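Local structure of type II secretion ATPase XpsE (2D28) at residues E12-E16 against R17-K21; L86-R89 against F90-F94. The protein is the ATPase of a bacterial type II secretion system, represented by its N-terminal domain. The protein carries 1 engineered substitution. One frame throughout, in Å; residues are numbered along the deposited sequence.

The two contacts are both local and both sit at helix ends, but at opposite ones. Interaction 1 (12-21) comes first along the chain and finishes helix 6-16, turning into helix 22-27; interaction 2 (86-94) starts helix 88-94. Their centres lie 30 Å apart on opposite sides of the chain's centre, with nearest atoms about 16 Å from each other. The surroundings differ too: interaction 1 packs among helices 22-27, 39-45 and 51-62, whereas interaction 2, within the MshEN range, rests on strand 96-102 and helices 116-126 and 137-147. Together they mark a helical region and a mixed alpha/beta region of the same N-terminal fragment.

Interaction 1. Residues E12-E16 against R17-K21; sequences EALLE and RRRLK
Ala13 O accepts the last regular helical bond here, from Arg17 N (2.9 Å), just before helix 6-16 closes in a Schellman motif. Leu14 O follows by taking the long bond of that motif from Arg19 N at 2.8 Å. The Leu14 side chain makes two contacts: CD2 meets Arg19 CB at 3.6 Å, while CB touches Leu20 CB, and Leu40 and Val49 add to this buried cluster. The guanidinium of Arg19 hydrogen-bonds Thr57 and forms a salt bridge with Glu60, both of helix 51-62. The inner bond of the motif runs from Arg18 N to Leu15 O at 2.9 Å, with the donor well above the carbonyl plane; the positive phi of Arg18 (59°) makes this reversal possible. A water donates to both Leu15 O and Leu20 O, tying the last turn to the extended link that leads to the N-cap Lys21 of helix 22-27, and Leu15 CD2 lies against Leu20 CG. The Glu16 and Arg17 side chains run side by side, and their carboxylate and guanidinium planes are 4° apart. Arg17, bent at chi2 and chi3, folds back so that NH1 forms a salt bridge to the anti side of Glu16 OE2 at 3.0 Å.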
ATOM      1  N   GLU A  12       4.284  -1.796 -15.927  1.00 18.10           N
ATOM      2  CA  GLU A  12       4.375  -2.712 -17.035  1.00 17.82           C
ATOM      3  C   GLU A  12       3.369  -3.876 -16.908  1.00 16.30           C
ATOM      4  O   GLU A  12       2.752  -4.299 -17.867  1.00 12.34           O
ATOM      5  CB  GLU A  12       5.805  -3.274 -17.113  1.00 20.78           C
ATOM      6  CG  GLU A  12       5.840  -4.581 -17.893  1.00 23.50           C
ATOM      7  CD  GLU A  12       7.166  -5.324 -17.770  1.00 31.85           C
ATOM      8  OE1 GLU A  12       7.392  -6.044 -16.742  1.00 32.54           O
ATOM      9  OE2 GLU A  12       7.987  -5.171 -18.706  1.00 30.85           O
ATOM     10  N   ALA A  13       3.204  -4.409 -15.700  1.00 14.41           N
ATOM     11  CA  ALA A  13       2.265  -5.448 -15.462  1.00 14.10           C
ATOM     12  C   ALA A  13       0.786  -4.970 -15.586  1.00 14.72           C
ATOM     13  O   ALA A  13      -0.063  -5.721 -16.049  1.00 15.04           O
ATOM     14  CB  ALA A  13       2.487  -6.099 -14.096  1.00 15.01           C
ATOM     15  N   LEU A  14       0.481  -3.751 -15.151  1.00 14.84           N
ATOM     16  CA  LEU A  14      -0.827  -3.156 -15.416  1.00 14.88           C
ATOM     17  C   LEU A  14      -1.198  -3.154 -16.927  1.00 14.94           C
ATOM     18  O   LEU A  14      -2.314  -3.580 -17.308  1.00 15.14           O
ATOM     19  CB  LEU A  14      -0.895  -1.730 -14.888  1.00 15.27           C
ATOM     20  CG  LEU A  14      -1.085  -1.675 -13.361  1.00 15.46           C
ATOM     21  CD1 LEU A  14      -0.813  -0.290 -12.916  1.00 16.52           C
ATOM     22  CD2 LEU A  14      -2.490  -2.171 -12.893  1.00 15.32           C
ATOM     23  N   LEU A  15      -0.270  -2.740 -17.747  1.00 13.44           N
ATOM     24  CA  LEU A  15      -0.483  -2.744 -19.220  1.00 16.63           C
ATOM     25  C   LEU A  15      -0.675  -4.118 -19.777  1.00 17.76           C
ATOM     26  O   LEU A  15      -1.646  -4.377 -20.454  1.00 17.88           O
ATOM     27  CB  LEU A  15       0.678  -2.107 -19.934  1.00 18.31           C
ATOM     28  CG  LEU A  15       0.785  -0.617 -19.715  1.00 21.29           C
ATOM     29  CD1 LEU A  15       2.197  -0.331 -20.198  1.00 27.61           C
ATOM     30  CD2 LEU A  15      -0.225   0.187 -20.528  1.00 24.01           C
ATOM     31  N   GLU A  16       0.219  -5.024 -19.400  1.00 19.53           N
ATOM     32  CA  GLU A  16       0.224  -6.367 -19.958  1.00 21.64           C
ATOM     33  C   GLU A  16      -1.028  -7.124 -19.547  1.00 21.55           C
ATOM     34  O   GLU A  16      -1.578  -7.879 -20.310  1.00 21.27           O
ATOM     35  CB  GLU A  16       1.475  -7.065 -19.475  1.00 23.05           C
ATOM     36  CG  GLU A  16       1.232  -8.497 -18.960  1.00 31.57           C
ATOM     37  CD  GLU A  16       1.270  -9.427 -20.096  1.00 35.31           C
ATOM     38  OE1 GLU A  16       1.895  -9.005 -21.088  1.00 45.70           O
ATOM     39  OE2 GLU A  16       0.674 -10.508 -20.038  1.00 39.99           O
ATOM     40  N   ARG A  17      -1.491  -6.901 -18.331  1.00 22.01           N
ATOM     41  CA  ARG A  17      -2.762  -7.496 -17.840  1.00 21.68           C
ATOM     42  C   ARG A  17      -4.018  -6.795 -18.321  1.00 21.69           C
ATOM     43  O   ARG A  17      -5.169  -7.203 -17.989  1.00 21.06           O
ATOM     44  CB  ARG A  17      -2.742  -7.553 -16.317  1.00 21.45           C
ATOM     45  CG  ARG A  17      -1.658  -8.466 -15.729  1.00 24.79           C
ATOM     46  CD  ARG A  17      -2.017  -9.908 -15.878  1.00 26.86           C
ATOM     47  NE  ARG A  17      -1.758 -10.348 -17.233  1.00 30.62           N
ATOM     48  CZ  ARG A  17      -2.100 -11.543 -17.709  1.00 39.22           C
ATOM     49  NH1 ARG A  17      -1.770 -11.894 -18.954  1.00 37.60           N
ATOM     50  NH2 ARG A  17      -2.759 -12.405 -16.934  1.00 41.05           N
ATOM     51  N   ARG A  18      -3.808  -5.721 -19.066  1.00 22.33           N
ATOM     52  CA  ARG A  18      -4.857  -4.869 -19.547  1.00 23.37           C
ATOM     53  C   ARG A  18      -5.718  -4.238 -18.462  1.00 22.91           C
ATOM     54  O   ARG A  18      -6.924  -4.001 -18.625  1.00 22.06           O
ATOM     55  CB  ARG A  18      -5.703  -5.650 -20.522  1.00 25.61           C
ATOM     56  CG  ARG A  18      -4.833  -6.128 -21.690  1.00 30.34           C
ATOM     57  CD  ARG A  18      -5.441  -7.300 -22.345  1.00 37.74           C
ATOM     58  NE  ARG A  18      -6.698  -6.884 -22.929  1.00 40.92           N
ATOM     59  CZ  ARG A  18      -7.818  -7.618 -22.959  1.00 46.76           C
ATOM     60  NH1 ARG A  18      -7.865  -8.864 -22.460  1.00 47.14           N
ATOM     61  NH2 ARG A  18      -8.901  -7.097 -23.527  1.00 47.46           N
ATOM     62  N   ARG A  19      -5.081  -3.925 -17.350  1.00 21.30           N
ATOM     63  CA  ARG A  19      -5.718  -3.187 -16.246  1.00 19.88           C
ATOM     64  C   ARG A  19      -5.498  -1.689 -16.367  1.00 21.38           C
ATOM     65  O   ARG A  19      -5.888  -0.916 -15.477  1.00 21.28           O
ATOM     66  CB  ARG A  19      -5.115  -3.677 -14.931  1.00 19.19           C
ATOM     67  CG  ARG A  19      -5.279  -5.179 -14.679  1.00 18.30           C
ATOM     68  CD  ARG A  19      -4.474  -5.741 -13.498  1.00 17.37           C
ATOM     69  NE  ARG A  19      -4.549  -7.198 -13.442  1.00 20.63           N
ATOM     70  CZ  ARG A  19      -3.670  -7.981 -12.798  1.00 22.46           C
ATOM     71  NH1 ARG A  19      -2.616  -7.496 -12.225  1.00 20.47           N
ATOM     72  NH2 ARG A  19      -3.811  -9.260 -12.793  1.00 20.90           N
ATOM     73  N   LEU A  20      -4.782  -1.309 -17.436  1.00 21.40           N
ATOM     74  CA  LEU A  20      -4.411   0.075 -17.735  1.00 22.67           C
ATOM     75  C   LEU A  20      -4.264   0.179 -19.267  1.00 23.72           C
ATOM     76  O   LEU A  20      -3.601  -0.670 -19.877  1.00 22.61           O
ATOM     77  CB  LEU A  20      -3.067   0.423 -17.093  1.00 22.22           C
ATOM     78  CG  LEU A  20      -2.412   1.790 -17.479  1.00 21.20           C
ATOM     79  CD1 LEU A  20      -3.235   2.920 -16.961  1.00 21.30           C
ATOM     80  CD2 LEU A  20      -1.009   1.900 -16.906  1.00 21.90           C
ATOM     81  N   LYS A  21      -4.843   1.214 -19.862  1.00 26.52           N
ATOM     82  CA  LYS A  21      -4.732   1.459 -21.305  1.00 29.06           C
ATOM     83  C   LYS A  21      -3.549   2.312 -21.599  1.00 30.30           C
ATOM     84  O   LYS A  21      -3.257   3.279 -20.866  1.00 29.79           O
ATOM     85  CB  LYS A  21      -5.945   2.255 -21.837  1.00 31.02           C
ATOM     86  CG  LYS A  21      -7.290   1.734 -21.462  1.00 33.28           C
ATOM     87  CD  LYS A  21      -8.342   2.435 -22.343  1.00 38.10           C
ATOM     88  CE  LYS A  21      -9.671   2.648 -21.650  1.00 39.91           C
ATOM     89  NZ  LYS A  21     -10.227   4.013 -21.958  1.00 43.00           N
TER
HETATM   90  O   HOH W   1      -3.275  -2.768 -21.707  1.00 40.91           O

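Interaction 2. Residues L86-R89 against F90-F94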
ATOM      1  N   LEU A  86       4.174   5.826  15.175  1.00 19.42           N
ATOM      2  CA  LEU A  86       3.228   6.051  14.082  1.00 18.88           C
ATOM      3  C   LEU A  86       2.031   6.838  14.582  1.00 20.05           C
ATOM      4  O   LEU A  86       1.232   6.337  15.368  1.00 18.85           O
ATOM      5  CB  LEU A  86       2.720   4.707  13.484  1.00 18.64           C
ATOM      6  CG  LEU A  86       3.811   3.729  12.969  1.00 17.31           C
ATOM      7  CD1 LEU A  86       3.203   2.562  12.241  1.00 19.72           C
ATOM      8  CD2 LEU A  86       4.824   4.450  12.072  1.00 17.56           C
ATOM      9  N   SER A  87       1.909   8.063  14.107  1.00 20.04           N
ATOM     10  CA  SER A  87       0.777   8.877  14.495  1.00 20.03           C
ATOM     11  C   SER A  87      -0.396   8.451  13.637  1.00 19.22           C
ATOM     12  O   SER A  87      -0.226   7.847  12.547  1.00 17.64           O
ATOM     13  CB  SER A  87       1.037  10.363  14.259  1.00 18.81           C
ATOM     14  OG  SER A  87       1.346  10.609  12.929  1.00 19.22           O
ATOM     15  N   LEU A  88      -1.592   8.778  14.119  1.00 17.54           N
ATOM     16  CA  LEU A  88      -2.795   8.531  13.311  1.00 17.56           C
ATOM     17  C   LEU A  88      -2.687   9.211  11.975  1.00 17.36           C
ATOM     18  O   LEU A  88      -2.976   8.622  10.953  1.00 14.71           O
ATOM     19  CB  LEU A  88      -4.050   8.937  14.070  1.00 18.08           C
ATOM     20  CG  LEU A  88      -5.369   8.814  13.281  1.00 19.46           C
ATOM     21  CD1 LEU A  88      -5.636   7.328  12.894  1.00 20.39           C
ATOM     22  CD2 LEU A  88      -6.517   9.390  14.090  1.00 23.53           C
ATOM     23  N   ARG A  89      -2.160  10.461  11.974  1.00 17.47           N
ATOM     24  CA  ARG A  89      -1.976  11.210  10.757  1.00 17.02           C
ATOM     25  C   ARG A  89      -1.073  10.479   9.749  1.00 16.02           C
ATOM     26  O   ARG A  89      -1.354  10.461   8.607  1.00 17.22           O
ATOM     27  CB  ARG A  89      -1.323  12.587  11.065  1.00 17.40           C
ATOM     28  CG  ARG A  89      -1.251  13.532   9.857  1.00 19.66           C
ATOM     29  CD  ARG A  89      -0.105  14.520   9.928  1.00 23.20           C
ATOM     30  NE  ARG A  89       1.150  13.770   9.954  1.00 24.15           N
ATOM     31  CZ  ARG A  89       1.810  13.355   8.896  1.00 28.98           C
ATOM     32  NH1 ARG A  89       1.383  13.667   7.679  1.00 30.83           N
ATOM     33  NH2 ARG A  89       2.931  12.616   9.051  1.00 30.99           N
ATOM     34  N   PHE A  90       0.062   9.987  10.203  1.00 15.81           N
ATOM     35  CA  PHE A  90       0.999   9.225   9.381  1.00 14.36           C
ATOM     36  C   PHE A  90       0.263   8.046   8.708  1.00 13.49           C
ATOM     37  O   PHE A  90       0.382   7.825   7.523  1.00 13.13           O
ATOM     38  CB  PHE A  90       2.148   8.684  10.274  1.00 13.17           C
ATOM     39  CG  PHE A  90       3.177   7.942   9.532  1.00 14.72           C
ATOM     40  CD1 PHE A  90       4.397   8.556   9.162  1.00 20.03           C
ATOM     41  CD2 PHE A  90       2.985   6.603   9.192  1.00 17.54           C
ATOM     42  CE1 PHE A  90       5.366   7.862   8.447  1.00 18.13           C
ATOM     43  CE2 PHE A  90       3.966   5.890   8.437  1.00 18.03           C
ATOM     44  CZ  PHE A  90       5.145   6.536   8.053  1.00 18.87           C
ATOM     45  N   LEU A  91      -0.451   7.259   9.491  1.00 13.36           N
ATOM     46  CA  LEU A  91      -1.271   6.166   8.901  1.00 13.94           C
ATOM     47  C   LEU A  91      -2.150   6.618   7.743  1.00 14.80           C
ATOM     48  O   LEU A  91      -2.170   5.984   6.648  1.00 14.93           O
ATOM     49  CB  LEU A  91      -2.111   5.495   9.985  1.00 14.11           C
ATOM     50  CG  LEU A  91      -1.361   4.941  11.188  1.00 14.65           C
ATOM     51  CD1 LEU A  91      -2.369   4.221  12.092  1.00 14.95           C
ATOM     52  CD2 LEU A  91      -0.183   4.079  10.851  1.00 14.98           C
ATOM     53  N   LYS A  92      -2.862   7.731   7.967  1.00 15.48           N
ATOM     54  CA  LYS A  92      -3.740   8.286   6.950  1.00 14.63           C
ATOM     55  C   LYS A  92      -2.991   8.824   5.755  1.00 14.70           C
ATOM     56  O   LYS A  92      -3.389   8.556   4.611  1.00 14.59           O
ATOM     57  CB  LYS A  92      -4.733   9.308   7.507  1.00 14.26           C
ATOM     58  CG  LYS A  92      -5.633   8.808   8.534  1.00 15.10           C
ATOM     59  CD  LYS A  92      -6.580   9.954   9.096  1.00 17.68           C
ATOM     60  CE  LYS A  92      -7.370   9.404  10.178  1.00 24.98           C
ATOM     61  NZ  LYS A  92      -8.848   9.548   9.966  1.00 29.56           N
ATOM     62  N   GLN A  93      -1.902   9.554   5.959  1.00 14.53           N
ATOM     63  CA  GLN A  93      -1.149  10.061   4.843  1.00 15.32           C
ATOM     64  C   GLN A  93      -0.557   8.954   3.989  1.00 15.77           C
ATOM     65  O   GLN A  93      -0.504   9.075   2.756  1.00 13.75           O
ATOM     66  CB  GLN A  93       0.047  10.928   5.345  1.00 15.76           C
ATOM     67  CG  GLN A  93       0.873  11.402   4.252  1.00 19.61           C
ATOM     68  CD  GLN A  93       2.254  11.941   4.675  1.00 23.84           C
ATOM     69  OE1 GLN A  93       2.491  12.210   5.852  1.00 26.96           O
ATOM     70  NE2 GLN A  93       3.137  12.101   3.716  1.00 25.69           N
ATOM     71  N   PHE A  94      -0.029   7.914   4.630  1.00 14.67           N
ATOM     72  CA  PHE A  94       0.682   6.867   3.846  1.00 14.87           C
ATOM     73  C   PHE A  94      -0.234   5.691   3.435  1.00 15.77           C
ATOM     74  O   PHE A  94       0.207   4.776   2.631  1.00 15.26           O
ATOM     75  CB  PHE A  94       1.909   6.419   4.636  1.00 14.96           C
ATOM     76  CG  PHE A  94       3.028   7.452   4.604  1.00 16.38           C
ATOM     77  CD1 PHE A  94       3.846   7.600   3.449  1.00 15.74           C
ATOM     78  CD2 PHE A  94       3.182   8.323   5.641  1.00 15.95           C
ATOM     79  CE1 PHE A  94       4.841   8.583   3.431  1.00 14.95           C
ATOM     80  CE2 PHE A  94       4.160   9.357   5.584  1.00 21.10           C
ATOM     81  CZ  PHE A  94       4.990   9.453   4.481  1.00 19.54           C
TER
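Gln93 OE1 is gripped by both terminal nitrogens of Arg89, one turn earlier in helix 88-94: NH1 gives a short bond of 2.6 Å, and NH2 a weak one of 3.3 Å. The oxygen lies at the guanidinium edge, in its plane, while the amide is turned 53° from that plane. The bend of Arg89 at chi3 (61°) turns the guanidinium forward along the helix toward Gln93, with Phe90 CA over one of its faces.

At the start of the helix, Ser87 is the N-cap. With chi1 at 58°, its OG tucks in over the backbone and accepts from Phe90 N at 3.1 Å, and Ser87 O takes the first helical bond from Leu91 N. Leu86, just before the cap, reaches across to Leu91, with CD1 against CD2 at 4.0 Å, the pairing of a hydrophobic staple. Its other methyl, CD2, sits over a face of the Phe90 ring, 4.0 Å from CE2, and Phe94 CD2 lies 3.4 Å above the centre of that ring. Leu96 and Pro98 of strand 96-102 extend this apolar side.

Further round, Leu88 CG lies against Lys92 CE at 3.7 Å, beside Ile144 of helix 137-147, and Lys92 NZ goes on to a salt bridge with Glu145. The first turn is thus fixed twice, by a serine oxygen that accepts from a first-turn amide with no helix residue four places earlier and by the hydrophobic staple Leu86-Leu91, while the Arg89-Gln93 pair links two exposed side chains one turn apart and, its acceptor being a neutral amide, would probably leave the arginine's charge unneutralised by this partner.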